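PDB 4N01: periplasmic binding protein from Veillonella parvula, which probably captures a solute, perhaps an iron-siderophore or cobalamin-like ligand as in its family, outside the cytoplasmic membrane and delivers it to an uptake transporter. Local coordinates for residues 171-176 with 183-188; 208-213 with 239-244; 223-228 with 250-255; 264-269 with 303-308. All coordinates share one frame; numbering follows the deposited sequence. Where two conformers were deposited one is given.

Contact 1: residues 171-176 with 183-188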
loop_
_atom_site.group_PDB
_atom_site.type_symbol
_atom_site.label_atom_id
_atom_site.label_comp_id
_atom_site.label_asym_id
_atom_site.label_seq_id
_atom_site.Cartn_x
_atom_site.Cartn_y
_atom_site.Cartn_z
ATOM N N ASP A 171 -4.448 -9.330 7.425
ATOM C CA ASP A 171 -5.574 -8.626 6.793
ATOM C C ASP A 171 -6.139 -9.429 5.629
ATOM O O ASP A 171 -7.363 -9.506 5.448
ATOM C CB ASP A 171 -5.157 -7.255 6.257
ATOM C CG ASP A 171 -4.905 -6.233 7.354
ATOM O OD1 ASP A 171 -5.473 -6.359 8.472
ATOM O OD2 ASP A 171 -4.137 -5.282 7.081
HETATM N N MSE A 172 -5.257 -10.015 4.824
HETATM C CA MSE A 172 -5.715 -10.837 3.708
HETATM C C MSE A 172 -6.487 -12.048 4.218
HETATM O O MSE A 172 -7.507 -12.427 3.647
HETATM C CB MSE A 172 -4.545 -11.273 2.825
HETATM C CG MSE A 172 -4.046 -10.155 1.898
HETATM SE SE MSE A 172 -5.352 -9.779 0.476
HETATM C CE MSE A 172 -4.781 -11.111 -0.808
ATOM N N ILE A 173 -5.998 -12.649 5.302
ATOM C CA ILE A 173 -6.684 -13.791 5.898
ATOM C C ILE A 173 -8.066 -13.393 6.414
ATOM O O ILE A 173 -9.060 -14.092 6.174
ATOM C CB ILE A 173 -5.869 -14.406 7.050
ATOM C CG1 ILE A 173 -4.508 -14.884 6.532
ATOM C CG2 ILE A 173 -6.622 -15.567 7.679
ATOM C CD1 ILE A 173 -4.600 -16.070 5.591
ATOM N N LYS A 174 -8.123 -12.261 7.113
ATOM C CA LYS A 174 -9.384 -11.743 7.651
ATOM C C LYS A 174 -10.379 -11.431 6.536
ATOM O O LYS A 174 -11.569 -11.757 6.631
ATOM C CB LYS A 174 -9.120 -10.469 8.464
ATOM C CG LYS A 174 -10.327 -9.972 9.251
ATOM C CD LYS A 174 -10.710 -10.941 10.375
ATOM C CE LYS A 174 -11.751 -10.308 11.282
ATOM N NZ LYS A 174 -12.109 -11.201 12.410
ATOM N N LEU A 175 -9.894 -10.780 5.485
ATOM C CA LEU A 175 -10.745 -10.479 4.329
ATOM C C LEU A 175 -11.279 -11.777 3.747
ATOM O O LEU A 175 -12.476 -11.895 3.438
ATOM C CB LEU A 175 -9.960 -9.694 3.269
ATOM C CG LEU A 175 -10.688 -9.281 1.984
ATOM C CD1 LEU A 175 -11.924 -8.445 2.275
ATOM C CD2 LEU A 175 -9.733 -8.502 1.090
ATOM N N GLY A 176 -10.388 -12.761 3.625
ATOM C CA GLY A 176 -10.771 -14.096 3.196
ATOM C C GLY A 176 -11.857 -14.693 4.076
ATOM O O GLY A 176 -12.836 -15.233 3.564
ATOM N N PRO A 183 -9.352 -20.406 2.714
ATOM C CA PRO A 183 -8.261 -21.201 2.122
ATOM C C PRO A 183 -7.546 -20.498 0.970
ATOM O O PRO A 183 -6.326 -20.629 0.823
ATOM C CB PRO A 183 -8.972 -22.458 1.609
ATOM C CG PRO A 183 -10.175 -22.589 2.478
ATOM C CD PRO A 183 -10.615 -21.175 2.770
ATOM N N LYS A 184 -8.296 -19.764 0.158
ATOM C CA LYS A 184 -7.712 -18.967 -0.915
ATOM C C LYS A 184 -6.719 -17.939 -0.358
ATOM O O LYS A 184 -5.631 -17.745 -0.910
ATOM C CB LYS A 184 -8.824 -18.262 -1.692
ATOM C CG LYS A 184 -8.346 -17.387 -2.830
ATOM C CD LYS A 184 -8.184 -18.195 -4.099
ATOM C CE LYS A 184 -7.781 -17.310 -5.270
ATOM N NZ LYS A 184 -8.096 -17.979 -6.568
ATOM N N ALA A 185 -7.094 -17.274 0.730
ATOM C CA ALA A 185 -6.208 -16.287 1.338
ATOM C C ALA A 185 -4.979 -16.965 1.937
ATOM O O ALA A 185 -3.867 -16.442 1.839
ATOM C CB ALA A 185 -6.943 -15.480 2.407
ATOM N N GLU A 186 -5.176 -18.132 2.546
ATOM C CA GLU A 186 -4.061 -18.841 3.165
ATOM C C GLU A 186 -3.093 -19.322 2.085
ATOM O O GLU A 186 -1.873 -19.330 2.273
ATOM C CB GLU A 186 -4.561 -20.006 4.022
ATOM C CG GLU A 186 -5.310 -19.583 5.286
ATOM C CD GLU A 186 -5.716 -20.760 6.148
ATOM O OE1 GLU A 186 -6.487 -21.620 5.666
ATOM O OE2 GLU A 186 -5.262 -20.832 7.313
ATOM N N GLU A 187 -3.641 -19.724 0.944
ATOM C CA GLU A 187 -2.807 -20.143 -0.178
ATOM C C GLU A 187 -1.954 -18.977 -0.671
ATOM O O GLU A 187 -0.779 -19.158 -0.999
ATOM C CB GLU A 187 -3.657 -20.717 -1.320
ATOM C CG GLU A 187 -4.178 -22.129 -1.064
ATOM C CD GLU A 187 -5.081 -22.641 -2.174
ATOM O OE1 GLU A 187 -5.108 -22.025 -3.262
ATOM O OE2 GLU A 187 -5.766 -23.665 -1.957
ATOM N N TRP A 188 -2.536 -17.780 -0.709
ATOM C CA TRP A 188 -1.792 -16.595 -1.149
ATOM C C TRP A 188 -0.693 -16.238 -0.156
ATOM O O TRP A 188 0.452 -16.006 -0.552
ATOM C CB TRP A 188 -2.714 -15.391 -1.368
ATOM C CG TRP A 188 -1.992 -14.134 -1.859
ATOM C CD1 TRP A 188 -1.663 -13.820 -3.156
ATOM C CD2 TRP A 188 -1.547 -13.031 -1.056
ATOM N NE1 TRP A 188 -1.013 -12.598 -3.199
ATOM C CE2 TRP A 188 -0.940 -12.093 -1.922
ATOM C CE3 TRP A 188 -1.591 -12.752 0.319
ATOM C CZ2 TRP A 188 -0.383 -10.890 -1.458
ATOM C CZ3 TRP A 188 -1.038 -11.555 0.781
ATOM C CH2 TRP A 188 -0.446 -10.640 -0.108
#
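M172, a selenomethionine, and I173 on helix 165-178 meet A185, E186 and W188 on helix 182-203 in a tightly turned antiparallel helix pair, an alpha-alpha hairpin. Over these short segments the axes approach to 8.1 Å with 162° between their directions. Helix 182-203 is probably the long helix that connects the two lobes, as in related binding proteins of this class, and here it starts against the helix just before it.

The backbones come together at A185. Its CB lies 3.3 Å from M172 O, a carbonyl already used within its own helix by G176 N, and G176 CA packs against the same methyl from the next turn. With glycine on one side and alanine on the other, the two helices can approach this closely.

Apolar side chains close the seam to either side of A185. I173 sends CD1 across to the aliphatic part of E186, reaching CG at 3.6 Å, while the carboxylate of E186 continues outward.

The indole of W188 is swung out with CG anti to its backbone N (chi1 -179°), and the M172 chain, bent at chi2 and chi3, folds over it. Q79 touches both residues, and L80 packs on M172 and A185. M172 SE stands above the ring at a distance, 4.9 Å from the centroid of the W188 six-membered ring, a Met-aromatic contact. M172 CG touches W188 CZ3, and the methyl CE makes a CH-pi contact over one face, 3.9 Å from the same centroid.

Contact 2: residues 208-213 with 239-244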
loop_
_atom_site.group_PDB
_atom_site.type_symbol
_atom_site.label_atom_id
_atom_site.label_comp_id
_atom_site.label_asym_id
_atom_site.label_seq_id
_atom_site.Cartn_x
_atom_site.Cartn_y
_atom_site.Cartn_z
ATOM N N ARG A 208 23.851 -4.622 4.832
ATOM C CA ARG A 208 22.600 -3.885 4.735
ATOM C C ARG A 208 22.887 -2.532 4.087
ATOM O O ARG A 208 24.017 -2.046 4.126
ATOM C CB ARG A 208 21.991 -3.682 6.130
ATOM C CG ARG A 208 21.814 -4.980 6.927
ATOM C CD ARG A 208 21.090 -4.726 8.242
ATOM N NE ARG A 208 19.734 -4.229 8.007
ATOM C CZ ARG A 208 18.683 -5.013 7.804
ATOM N NH1 ARG A 208 18.839 -6.332 7.796
ATOM N NH2 ARG A 208 17.484 -4.480 7.597
ATOM N N LYS A 209 21.868 -1.927 3.498
ATOM C CA LYS A 209 22.043 -0.642 2.822
ATOM C C LYS A 209 21.095 0.400 3.391
ATOM O O LYS A 209 19.993 0.068 3.827
ATOM C CB LYS A 209 21.774 -0.796 1.321
ATOM C CG LYS A 209 22.714 -1.755 0.632
ATOM C CD LYS A 209 24.135 -1.228 0.608
ATOM C CE LYS A 209 25.039 -2.193 -0.152
ATOM N NZ LYS A 209 26.392 -1.629 -0.369
ATOM N N ARG A 210 21.518 1.661 3.383
ATOM C CA ARG A 210 20.663 2.738 3.874
ATOM C C ARG A 210 19.934 3.398 2.717
ATOM O O ARG A 210 20.538 3.682 1.679
ATOM C CB ARG A 210 21.499 3.740 4.660
ATOM C CG ARG A 210 21.896 3.171 6.006
ATOM C CD ARG A 210 23.137 3.809 6.552
ATOM N NE ARG A 210 22.968 5.223 6.888
ATOM C CZ ARG A 210 22.374 5.669 7.994
ATOM N NH1 ARG A 210 21.854 4.812 8.869
ATOM N NH2 ARG A 210 22.288 6.974 8.225
ATOM N N VAL A 211 18.630 3.608 2.875
ATOM C CA VAL A 211 17.812 4.122 1.768
ATOM C C VAL A 211 16.975 5.341 2.176
ATOM O O VAL A 211 16.672 5.544 3.344
ATOM C CB VAL A 211 16.901 3.023 1.154
ATOM C CG1 VAL A 211 17.737 1.807 0.755
ATOM C CG2 VAL A 211 15.783 2.609 2.131
ATOM N N PHE A 212 16.616 6.158 1.201
ATOM C CA PHE A 212 15.746 7.298 1.434
ATOM C C PHE A 212 14.614 7.206 0.427
ATOM O O PHE A 212 14.844 6.991 -0.765
ATOM C CB PHE A 212 16.531 8.602 1.242
ATOM C CG PHE A 212 15.671 9.835 1.232
ATOM C CD1 PHE A 212 15.058 10.284 2.401
ATOM C CD2 PHE A 212 15.492 10.558 0.064
ATOM C CE1 PHE A 212 14.263 11.431 2.389
ATOM C CE2 PHE A 212 14.708 11.705 0.046
ATOM C CZ PHE A 212 14.091 12.140 1.208
ATOM N N ILE A 213 13.381 7.326 0.904
ATOM C CA ILE A 213 12.235 7.290 0.004
ATOM C C ILE A 213 11.816 8.714 -0.375
ATOM O O ILE A 213 11.484 9.533 0.489
ATOM C CB ILE A 213 11.035 6.559 0.636
ATOM C CG1 ILE A 213 11.400 5.096 0.909
ATOM C CG2 ILE A 213 9.849 6.629 -0.303
ATOM C CD1 ILE A 213 11.979 4.854 2.272
ATOM N N ASP A 239 17.429 -0.142 4.958
ATOM C CA ASP A 239 17.042 0.569 6.176
ATOM C C ASP A 239 16.719 2.038 5.911
ATOM O O ASP A 239 17.591 2.800 5.518
ATOM C CB ASP A 239 18.167 0.475 7.206
ATOM C CG ASP A 239 18.369 -0.937 7.721
ATOM O OD1 ASP A 239 17.355 -1.621 8.003
ATOM O OD2 ASP A 239 19.543 -1.364 7.858
ATOM N N ASN A 240 15.465 2.423 6.129
ATOM C CA ASN A 240 14.994 3.790 5.885
ATOM C C ASN A 240 15.695 4.798 6.793
ATOM O O ASN A 240 15.579 4.708 8.023
ATOM C CB ASN A 240 13.468 3.838 6.102
ATOM C CG ASN A 240 12.870 5.214 5.845
ATOM O OD1 ASN A 240 13.577 6.153 5.484
ATOM N ND2 ASN A 240 11.543 5.324 5.993
ATOM N N VAL A 241 16.437 5.742 6.206
ATOM C CA VAL A 241 17.220 6.675 7.028
ATOM C C VAL A 241 16.365 7.670 7.794
ATOM O O VAL A 241 16.859 8.351 8.708
ATOM C CB VAL A 241 18.282 7.464 6.211
ATOM C CG1 VAL A 241 19.336 6.509 5.637
ATOM C CG2 VAL A 241 17.612 8.261 5.107
HETATM N N MSE A 242 15.089 7.772 7.429
HETATM C CA MSE A 242 14.193 8.681 8.145
HETATM C C MSE A 242 13.496 7.987 9.325
HETATM O O MSE A 242 12.809 8.635 10.110
HETATM C CB MSE A 242 13.156 9.321 7.201
HETATM C CG MSE A 242 13.784 10.092 6.037
HETATM SE SE MSE A 242 15.112 11.435 6.618
HETATM C CE MSE A 242 13.860 12.868 7.010
ATOM N N SER A 243 13.678 6.671 9.444
ATOM C CA SER A 243 13.120 5.926 10.575
ATOM C C SER A 243 14.054 6.000 11.785
ATOM O O SER A 243 15.258 6.219 11.633
ATOM C CB SER A 243 12.864 4.467 10.181
ATOM O OG SER A 243 12.409 3.701 11.292
ATOM N N GLY A 244 13.499 5.837 12.985
ATOM C CA GLY A 244 14.289 5.924 14.207
ATOM C C GLY A 244 14.650 7.355 14.579
ATOM O O GLY A 244 15.549 7.582 15.397
HETATM O O HOH W 1 12.920 7.935 3.607
#
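R208 and D239 form a side-on salt bridge at the start of a parallel strand pair. R208 NE reaches D239 OD2 at 2.9 Å and NH2 reaches OD1 at the same distance, both on the syn sides of the oxygens; the guanidinium and carboxylate planes are 24° apart. Beyond it the backbones join: D239 N bonds to K209 O, V211 N to D239 O and V241 N to V211 O (2.9 Å).

Past the bridges, V241 CG1 lies over one face of the R210 guanidinium, whose NH2 is held by Q262 O. V241 CG2 touches F212 CB, and M242 CG meets the edge of the F212 ring at 3.9 Å from CD1.

N240 sets the end of the strand. Its OD1 accepts from M242 N (2.9 Å), an Asx turn within the type I turn 240-243, and also accepts a hydrogen bond from a water that in turn accepts from I213 N. Its ND2 is bound by A224 O and T230 OG1, so the amide is fixed from both ends, with I213 CD1 against CG.

Strand 238-240 is the outermost strand on this side of the four-stranded parallel sheet; strand 266-270 flanks 209-214 on its other side, and helix 228-234 packs on I213 and D239.

Contact 3: residues 223-228 with 250-255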
loop_
_atom_site.group_PDB
_atom_site.type_symbol
_atom_site.label_atom_id
_atom_site.label_comp_id
_atom_site.label_asym_id
_atom_site.label_seq_id
_atom_site.Cartn_x
_atom_site.Cartn_y
_atom_site.Cartn_z
ATOM N N THR A 223 8.473 12.383 2.515
ATOM C CA THR A 223 9.136 11.093 2.652
ATOM C C THR A 223 8.458 10.169 3.668
ATOM O O THR A 223 7.534 10.574 4.373
ATOM C CB THR A 223 10.602 11.306 3.038
ATOM O OG1 THR A 223 11.306 10.059 3.005
ATOM C CG2 THR A 223 10.698 11.904 4.434
ATOM N N ALA A 224 8.900 8.913 3.725
ATOM C CA ALA A 224 8.318 7.961 4.667
ATOM C C ALA A 224 9.165 7.883 5.936
ATOM O O ALA A 224 10.404 7.909 5.879
ATOM C CB ALA A 224 8.185 6.579 4.019
ATOM N N PHE A 225 8.503 7.790 7.085
ATOM C CA PHE A 225 9.217 7.733 8.364
ATOM C C PHE A 225 9.056 6.379 9.040
ATOM O O PHE A 225 9.986 5.570 9.053
ATOM C CB PHE A 225 8.784 8.885 9.300
ATOM C CG PHE A 225 9.296 10.245 8.862
ATOM C CD1 PHE A 225 10.429 10.805 9.450
ATOM C CD2 PHE A 225 8.648 10.959 7.859
ATOM C CE1 PHE A 225 10.903 12.070 9.051
ATOM C CE2 PHE A 225 9.120 12.211 7.452
ATOM C CZ PHE A 225 10.253 12.760 8.044
ATOM N N GLU A 226 7.881 6.133 9.601
ATOM C CA GLU A 226 7.656 4.888 10.333
ATOM C C GLU A 226 6.523 4.095 9.702
ATOM O O GLU A 226 5.792 4.608 8.860
ATOM C CB GLU A 226 7.330 5.173 11.813
ATOM C CG GLU A 226 8.421 5.959 12.573
ATOM C CD GLU A 226 9.785 5.270 12.621
ATOM O OE1 GLU A 226 9.881 4.062 12.297
ATOM O OE2 GLU A 226 10.781 5.939 12.999
ATOM N N GLY A 227 6.384 2.833 10.095
ATOM C CA GLY A 227 5.253 2.053 9.638
ATOM C C GLY A 227 5.553 1.155 8.456
ATOM O O GLY A 227 6.692 0.741 8.234
ATOM N N TYR A 228 4.518 0.875 7.679
ATOM C CA TYR A 228 4.571 -0.190 6.689
ATOM C C TYR A 228 5.773 -0.129 5.742
ATOM O O TYR A 228 6.503 -1.120 5.588
ATOM C CB TYR A 228 3.262 -0.223 5.895
ATOM C CG TYR A 228 3.115 -1.455 5.055
ATOM C CD1 TYR A 228 2.625 -2.631 5.607
ATOM C CD2 TYR A 228 3.471 -1.449 3.713
ATOM C CE1 TYR A 228 2.480 -3.770 4.841
ATOM C CE2 TYR A 228 3.327 -2.583 2.933
ATOM C CZ TYR A 228 2.829 -3.736 3.507
ATOM O OH TYR A 228 2.690 -4.868 2.743
ATOM N N THR A 250 3.536 7.847 9.084
ATOM C CA THR A 250 3.869 7.096 7.885
ATOM C C THR A 250 4.583 8.003 6.882
ATOM O O THR A 250 5.605 7.620 6.323
ATOM C CB THR A 250 2.628 6.488 7.219
ATOM O OG1 THR A 250 1.612 7.487 7.103
ATOM C CG2 THR A 250 2.091 5.327 8.040
ATOM N N TRP A 251 4.026 9.198 6.659
ATOM C CA TRP A 251 4.535 10.146 5.655
ATOM C C TRP A 251 4.470 11.578 6.173
ATOM O O TRP A 251 3.494 11.959 6.807
ATOM C CB TRP A 251 3.694 10.079 4.367
ATOM C CG TRP A 251 3.685 8.723 3.707
ATOM C CD1 TRP A 251 2.804 7.700 3.938
ATOM C CD2 TRP A 251 4.613 8.239 2.717
ATOM N NE1 TRP A 251 3.125 6.613 3.150
ATOM C CE2 TRP A 251 4.229 6.921 2.391
ATOM C CE3 TRP A 251 5.715 8.802 2.060
ATOM C CZ2 TRP A 251 4.917 6.151 1.442
ATOM C CZ3 TRP A 251 6.398 8.038 1.125
ATOM C CH2 TRP A 251 5.991 6.725 0.821
ATOM N N ALA A 252 5.492 12.374 5.873
ATOM C CA ALA A 252 5.496 13.781 6.260
ATOM C C ALA A 252 6.630 14.473 5.550
ATOM O O ALA A 252 7.453 13.831 4.909
ATOM C CB ALA A 252 5.678 13.931 7.769
ATOM N N LYS A 253 6.684 15.786 5.693
ATOM C CA LYS A 253 7.793 16.544 5.145
ATOM C C LYS A 253 9.057 16.292 5.955
ATOM O O LYS A 253 9.007 16.219 7.179
ATOM C CB LYS A 253 7.465 18.040 5.146
ATOM C CG LYS A 253 6.673 18.512 3.934
ATOM C CD LYS A 253 7.003 19.970 3.602
ATOM C CE LYS A 253 6.346 20.420 2.300
ATOM N NZ LYS A 253 4.864 20.439 2.415
ATOM N N GLY A 254 10.184 16.150 5.266
ATOM C CA GLY A 254 11.479 16.035 5.921
ATOM C C GLY A 254 12.309 17.263 5.574
ATOM O O GLY A 254 11.838 18.156 4.867
ATOM N N SER A 255 13.539 17.304 6.083
ATOM C CA SER A 255 14.497 18.340 5.720
ATOM C C SER A 255 15.632 17.701 4.936
ATOM O O SER A 255 16.063 16.592 5.262
ATOM C CB SER A 255 15.053 19.018 6.972
ATOM O OG SER A 255 14.082 19.862 7.567
HETATM O O HOH W 2 5.925 4.826 6.175
#
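T223 and A252 form the hydrogen-bonded pair of a short antiparallel ladder between strands 221-224 and 251-253, the edge of a three-stranded sheet. T223 N donates to A252 O at 3.0 Å and A252 N returns a bond to T223 O. The chain then leaves regular strand geometry, yet F225 N still reaches T250 O, from 48° out of that carbonyl plane. A water donates to both T250 O and E226 O (2.7 Å), bridging the pair where the strands part.

Two rings carry the side-chain packing, on different faces of the sheet. A224 CB sits over one face of the W251 indole, 3.8 Å from the centroid of its six-membered ring, a CH-pi contact; W251 reaches back over the partner strand with CG beside its own backbone N (chi1 -60°). On the face of T223 and A252, the F225 ring runs along the opposing strand: its CE2 touches A252 CB at 3.9 Å, and A252 O lies in the ring plane at its edge, 3.4 Å from CE2.

T223 OG1 bonds to I213 O, tying this ladder to the parallel sheet. Carbonyl T250 O serves a backbone N-H and a water together, and the electropositive rim of F225 probably stabilises A252 O beside its bond from T223.

Contact 4: residues 264-269 with 303-308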
loop_
_atom_site.group_PDB
_atom_site.type_symbol
_atom_site.label_atom_id
_atom_site.label_comp_id
_atom_site.label_asym_id
_atom_site.label_seq_id
_atom_site.Cartn_x
_atom_site.Cartn_y
_atom_site.Cartn_z
ATOM N N PRO A 264 22.156 8.504 2.497
ATOM C CA PRO A 264 21.679 7.197 2.033
ATOM C C PRO A 264 22.486 6.610 0.872
ATOM O O PRO A 264 23.031 7.356 0.042
ATOM C CB PRO A 264 20.255 7.497 1.559
ATOM C CG PRO A 264 20.282 8.981 1.217
ATOM C CD PRO A 264 21.197 9.588 2.226
ATOM N N ASP A 265 22.557 5.277 0.826
ATOM C CA ASP A 265 23.170 4.541 -0.290
ATOM C C ASP A 265 22.290 4.558 -1.542
ATOM O O ASP A 265 22.799 4.593 -2.666
ATOM C CB ASP A 265 23.396 3.077 0.127
ATOM C CG ASP A 265 24.400 2.946 1.257
ATOM O OD1 ASP A 265 25.509 3.491 1.113
ATOM O OD2 ASP A 265 24.075 2.319 2.298
ATOM N N TYR A 266 20.973 4.505 -1.344
ATOM C CA TYR A 266 20.019 4.474 -2.463
ATOM C C TYR A 266 18.901 5.462 -2.214
ATOM O O TYR A 266 18.512 5.691 -1.072
ATOM C CB TYR A 266 19.427 3.061 -2.669
ATOM C CG TYR A 266 20.465 2.073 -3.119
ATOM C CD1 TYR A 266 20.600 1.733 -4.458
ATOM C CD2 TYR A 266 21.350 1.518 -2.209
ATOM C CE1 TYR A 266 21.585 0.850 -4.879
ATOM C CE2 TYR A 266 22.341 0.647 -2.613
ATOM C CZ TYR A 266 22.455 0.319 -3.949
ATOM O OH TYR A 266 23.446 -0.540 -4.339
ATOM N N ILE A 267 18.391 6.055 -3.284
ATOM C CA ILE A 267 17.194 6.875 -3.193
ATOM C C ILE A 267 16.073 6.210 -3.987
ATOM O O ILE A 267 16.187 5.987 -5.197
ATOM C CB ILE A 267 17.439 8.316 -3.722
ATOM C CG1 ILE A 267 18.378 9.074 -2.774
ATOM C CG2 ILE A 267 16.110 9.060 -3.847
ATOM C CD1 ILE A 267 18.969 10.333 -3.393
ATOM N N ILE A 268 14.992 5.863 -3.297
ATOM C CA ILE A 268 13.879 5.183 -3.929
ATOM C C ILE A 268 12.830 6.231 -4.245
ATOM O O ILE A 268 12.367 6.946 -3.360
ATOM C CB ILE A 268 13.286 4.114 -2.978
ATOM C CG1 ILE A 268 14.326 3.023 -2.691
ATOM C CG2 ILE A 268 12.028 3.501 -3.573
ATOM C CD1 ILE A 268 13.971 2.127 -1.471
ATOM N N ILE A 269 12.443 6.309 -5.511
ATOM C CA ILE A 269 11.628 7.408 -5.996
ATOM C C ILE A 269 10.270 6.894 -6.450
ATOM O O ILE A 269 10.190 6.001 -7.301
ATOM C CB ILE A 269 12.310 8.080 -7.207
ATOM C CG1 ILE A 269 13.614 8.774 -6.765
ATOM C CG2 ILE A 269 11.347 9.046 -7.914
ATOM C CD1 ILE A 269 14.415 9.346 -7.934
ATOM N N GLU A 303 26.738 8.120 -6.812
ATOM C CA GLU A 303 26.824 6.803 -7.456
ATOM C C GLU A 303 25.655 6.515 -8.400
ATOM O O GLU A 303 25.621 5.471 -9.047
ATOM C CB GLU A 303 26.948 5.690 -6.394
ATOM C CG GLU A 303 28.267 5.786 -5.628
ATOM C CD GLU A 303 28.380 4.793 -4.488
ATOM O OE1 GLU A 303 27.386 4.089 -4.192
ATOM O OE2 GLU A 303 29.476 4.715 -3.884
ATOM N N GLY A 304 24.701 7.436 -8.471
ATOM C CA GLY A 304 23.556 7.277 -9.359
ATOM C C GLY A 304 22.647 6.138 -8.941
ATOM O O GLY A 304 22.075 5.434 -9.770
ATOM N N HIS A 305 22.506 5.961 -7.637
ATOM C CA HIS A 305 21.672 4.891 -7.085
ATOM C C HIS A 305 20.221 5.343 -6.924
ATOM O O HIS A 305 19.747 5.565 -5.803
ATOM C CB HIS A 305 22.223 4.452 -5.732
ATOM C CG HIS A 305 23.484 3.658 -5.812
ATOM N ND1 HIS A 305 23.872 2.962 -6.950
ATOM C CD2 HIS A 305 24.457 3.419 -4.898
ATOM C CE1 HIS A 305 25.015 2.357 -6.732
ATOM N NE2 HIS A 305 25.398 2.616 -5.485
ATOM N N PHE A 306 19.521 5.482 -8.046
ATOM C CA PHE A 306 18.108 5.858 -8.049
ATOM C C PHE A 306 17.251 4.657 -8.418
ATOM O O PHE A 306 17.482 4.017 -9.447
ATOM C CB PHE A 306 17.865 6.981 -9.066
ATOM C CG PHE A 306 18.653 8.233 -8.784
ATOM C CD1 PHE A 306 18.328 9.045 -7.701
ATOM C CD2 PHE A 306 19.727 8.594 -9.592
ATOM C CE1 PHE A 306 19.063 10.206 -7.433
ATOM C CE2 PHE A 306 20.468 9.754 -9.329
ATOM C CZ PHE A 306 20.135 10.558 -8.249
ATOM N N ILE A 307 16.246 4.373 -7.594
ATOM C CA ILE A 307 15.413 3.187 -7.763
ATOM C C ILE A 307 13.941 3.568 -7.884
ATOM O O ILE A 307 13.408 4.318 -7.069
ATOM C CB ILE A 307 15.597 2.243 -6.577
ATOM C CG1 ILE A 307 17.035 1.725 -6.571
ATOM C CG2 ILE A 307 14.630 1.067 -6.651
ATOM C CD1 ILE A 307 17.320 0.841 -5.436
ATOM N N ARG A 308 13.293 3.055 -8.918
ATOM C CA ARG A 308 11.912 3.430 -9.236
ATOM C C ARG A 308 10.919 2.500 -8.563
ATOM O O ARG A 308 11.074 1.279 -8.635
ATOM C CB ARG A 308 11.720 3.346 -10.746
ATOM C CG ARG A 308 10.347 3.761 -11.250
ATOM C CD ARG A 308 10.278 3.540 -12.742
ATOM N NE ARG A 308 9.028 4.028 -13.323
ATOM C CZ ARG A 308 7.896 3.338 -13.323
ATOM N NH1 ARG A 308 7.866 2.139 -12.757
ATOM N NH2 ARG A 308 6.801 3.841 -13.882
HETATM O O HOH W 3 26.251 2.674 -2.076
#
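Y266 and H305 make an offset stack at the start of the parallel pair of strands 266-270 and 306-309. Their centroids are 4.2 Å apart and the planes 13° from parallel. Both rings have CG beside the backbone N (chi1 -66° for Y266, -73° for H305), which brings Y266 CE1 over one face of the imidazole, 3.5 Å from H305 CG. E303 CB covers the opposite face, so the imidazole is sandwiched. At its edge, D265 O lies in the ring plane, 3.0 Å from H305 CD2.

I307 shares the tyrosine. With its CG1 also beside the backbone N and the chain extended, its CD1 reaches Y266 CD1 at 3.5 Å, while CB meets I268 CG1. Helix 320-332 covers this side through L327 and I331.

The other face carries I267, F306 and I269. I267 lies alongside F306, its CD1 4.0 Å from F306 CE1, and I269 CD1 touches F306 CD1. Helix 280-290 packs against I269.

Between these layers the backbone ladder is regular: I267 N bonds to H305 O, I307 N to I267 O, and I269 N to I307 O at 2.7 Å. G304 ends helix 299-303 in a Schellman motif and leads into the strand. D265 O is buried with no conventional hydrogen-bond partner, so the polarised C-H of H305 CD2 probably gives it partial electrostatic compensation.

How the contacts relate
Contacts 2 and 4 belong to one four-stranded parallel sheet, ordered 238-240, 209-214, 266-270, 306-309; their centres are 11 Å apart, and F212 O with I268 N joins them across the central strands. Contact 3 adds the small antiparallel sheet, also 11 Å from contact 2, with G244 N to E226 OE2 linking the two. Its segments alternate with those of contact 2 along the chain, and contact 4 comes last. Contact 1 comes first, and its centre lies 29 to 34 Å from those of the others. Helix 182-203 leads from it directly into strand 209-214, consistent with a long interlobe helix connecting two alpha/beta lobes around a ligand cleft.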